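Local coordinates for protein-glutaminase (Chryseobacterium proteolyticum, PDB 3A55), which probably hydrolyses the side-chain amide of protein-bound glutamine to glutamate, releasing ammonia, at residues F24-P29 with P74-L79. The protein carries 1 engineered substitution. Sequence-based numbering, arbitrary orientation.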
loop_
_atom_site.group_PDB
_atom_site.type_symbol
_atom_site.label_atom_id
_atom_site.label_comp_id
_atom_site.label_asym_id
_atom_site.label_seq_id
_atom_site.Cartn_x
_atom_site.Cartn_y
_atom_site.Cartn_z
ATOM N N PHE A 24 -7.067 -14.201 11.180
ATOM C CA PHE A 24 -6.456 -13.053 10.511
ATOM C C PHE A 24 -6.886 -11.749 11.199
ATOM O O PHE A 24 -6.282 -10.695 10.986
ATOM C CB PHE A 24 -6.843 -13.052 9.018
ATOM C CG PHE A 24 -6.362 -11.841 8.240
ATOM C CD1 PHE A 24 -5.125 -11.853 7.604
ATOM C CD2 PHE A 24 -7.163 -10.704 8.115
ATOM C CE1 PHE A 24 -4.683 -10.744 6.877
ATOM C CE2 PHE A 24 -6.729 -9.594 7.392
ATOM C CZ PHE A 24 -5.488 -9.615 6.772
ATOM N N GLY A 25 -7.921 -11.833 12.033
ATOM C CA GLY A 25 -8.439 -10.674 12.744
ATOM C C GLY A 25 -9.485 -9.901 11.963
ATOM O O GLY A 25 -10.051 -10.392 10.984
ATOM N N LYS A 26 -9.738 -8.683 12.419
ATOM C CA LYS A 26 -10.773 -7.833 11.836
ATOM C C LYS A 26 -10.179 -6.913 10.787
ATOM O O LYS A 26 -9.085 -6.380 10.953
ATOM C CB LYS A 26 -11.452 -6.993 12.921
ATOM C CG LYS A 26 -11.887 -7.781 14.148
ATOM C CD LYS A 26 -13.247 -8.424 13.954
ATOM C CE LYS A 26 -13.624 -9.286 15.160
ATOM N NZ LYS A 26 -13.321 -8.619 16.467
ATOM N N THR A 27 -10.917 -6.721 9.703
ATOM C CA THR A 27 -10.487 -5.832 8.635
ATOM C C THR A 27 -11.699 -5.430 7.805
ATOM O O THR A 27 -12.794 -5.962 8.000
ATOM C CB THR A 27 -9.439 -6.500 7.724
ATOM O OG1 THR A 27 -9.011 -5.572 6.724
ATOM C CG2 THR A 27 -10.011 -7.725 7.051
ATOM N N VAL A 28 -11.495 -4.487 6.893
ATOM C CA VAL A 28 -12.567 -4.040 6.002
ATOM C C VAL A 28 -12.237 -4.476 4.579
ATOM O O VAL A 28 -11.216 -4.059 4.034
ATOM C CB VAL A 28 -12.719 -2.499 6.036
ATOM C CG1 VAL A 28 -13.722 -2.029 4.985
ATOM C CG2 VAL A 28 -13.110 -2.034 7.433
ATOM N N PRO A 29 -13.084 -5.328 3.974
ATOM C CA PRO A 29 -12.850 -5.681 2.577
ATOM C C PRO A 29 -13.200 -4.490 1.692
ATOM O O PRO A 29 -14.163 -3.764 1.986
ATOM C CB PRO A 29 -13.811 -6.851 2.331
ATOM C CG PRO A 29 -14.846 -6.720 3.346
ATOM C CD PRO A 29 -14.274 -5.986 4.534
ATOM N N PRO A 74 -16.465 -3.611 8.597
ATOM C CA PRO A 74 -15.527 -4.684 8.972
ATOM C C PRO A 74 -16.137 -6.079 9.057
ATOM O O PRO A 74 -17.344 -6.231 9.269
ATOM C CB PRO A 74 -15.034 -4.250 10.351
ATOM C CG PRO A 74 -16.141 -3.422 10.898
ATOM C CD PRO A 74 -16.761 -2.717 9.734
ATOM N N VAL A 75 -15.271 -7.076 8.886
ATOM C CA VAL A 75 -15.599 -8.482 9.114
ATOM C C VAL A 75 -14.414 -9.135 9.810
ATOM O O VAL A 75 -13.337 -8.548 9.899
ATOM C CB VAL A 75 -15.881 -9.252 7.799
ATOM C CG1 VAL A 75 -17.093 -8.676 7.077
ATOM C CG2 VAL A 75 -14.651 -9.243 6.889
ATOM N N HIS A 76 -14.623 -10.350 10.297
ATOM C CA HIS A 76 -13.560 -11.125 10.927
ATOM C C HIS A 76 -13.149 -12.233 9.963
ATOM O O HIS A 76 -13.983 -13.046 9.561
ATOM C CB HIS A 76 -14.059 -11.718 12.243
ATOM C CG HIS A 76 -12.968 -12.212 13.140
ATOM N ND1 HIS A 76 -13.116 -12.291 14.508
ATOM C CD2 HIS A 76 -11.707 -12.626 12.874
ATOM C CE1 HIS A 76 -12.002 -12.758 15.044
ATOM N NE2 HIS A 76 -11.130 -12.964 14.076
ATOM N N ILE A 77 -11.869 -12.257 9.593
ATOM C CA ILE A 77 -11.351 -13.154 8.561
ATOM C C ILE A 77 -10.532 -14.295 9.167
ATOM O O ILE A 77 -9.713 -14.068 10.050
ATOM C CB ILE A 77 -10.441 -12.367 7.560
ATOM C CG1 ILE A 77 -11.250 -11.305 6.804
ATOM C CG2 ILE A 77 -9.709 -13.313 6.599
ATOM C CD1 ILE A 77 -12.346 -11.889 5.920
ATOM N N PHE A 78 -10.758 -15.508 8.672
ATOM C CA PHE A 78 -9.973 -16.687 9.044
ATOM C C PHE A 78 -9.423 -17.297 7.770
ATOM O O PHE A 78 -10.162 -17.479 6.795
ATOM C CB PHE A 78 -10.841 -17.716 9.763
ATOM C CG PHE A 78 -11.415 -17.229 11.061
ATOM C CD1 PHE A 78 -10.827 -17.593 12.272
ATOM C CD2 PHE A 78 -12.535 -16.400 11.080
ATOM C CE1 PHE A 78 -11.355 -17.148 13.479
ATOM C CE2 PHE A 78 -13.064 -15.949 12.273
ATOM C CZ PHE A 78 -12.472 -16.325 13.479
ATOM N N LEU A 79 -8.124 -17.599 7.769
ATOM C CA LEU A 79 -7.476 -18.113 6.577
ATOM C C LEU A 79 -7.113 -19.572 6.724
ATOM O O LEU A 79 -6.810 -20.029 7.826
ATOM C CB LEU A 79 -6.208 -17.314 6.271
ATOM C CG LEU A 79 -6.369 -15.816 6.015
ATOM C CD1 LEU A 79 -5.012 -15.220 5.786
ATOM C CD2 LEU A 79 -7.284 -15.543 4.818
#
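Phe24 and Gly25 both face Ile77, a classic beta bulge that shows how an antiparallel strand pair can absorb an extra residue. Ile77 O takes a bond from Phe24 N at 2.9 Å and a weak one from Gly25 N, while Ile77 N returns an almost straight bond (177°) to Gly25 O. Glycine suits the bulge, since at its backbone angles a side chain would jam against the preceding carbonyl. Beyond it the pairing is regular: Thr27 and Val75 exchange two bonds, N to O in each direction. The tightly packed side carries Phe24, Thr27, Val75 and Ile77. The Phe24 ring, swung alongside Ile77 by a chi1 of 175° that sets CG opposite the backbone N, brings CD2 to 3.7 Å from Ile77 CB and CD1 to 3.8 Å from Leu79 CD1. Thr27 CG2 touches Ile77 CG1, and Pro29 CD rests on Val75 CG2. The reverse side, where Lys26 and His76 remain partly exposed, is more polar. There the Lys26 chain, bent at chi2 (-85°), slants across the His76 side chain, its CE 3.1 Å from His76 ND1, and NZ goes on to a salt bridge with Asp96. Phe78 CZ lies 3.7 Å above one face of the imidazole, offset toward the rim, and NE2 is hydrogen-bonded to Asp23, whose OD1 also accepts a bond from Gly25 N. With an alanine at His76, Asp23 is likely to lose one of its partners, and the Lys26 methylenes the side chain they lie against. Strand 22-35 is the middle one of a five-stranded antiparallel sheet, paired on its other side with 38-43, and 75-79 lies between it and edge strand 86-91; helix 59-71 covers the apolar face, where Ala68 meets Pro29 and Val75 and Leu65 meets Ile77.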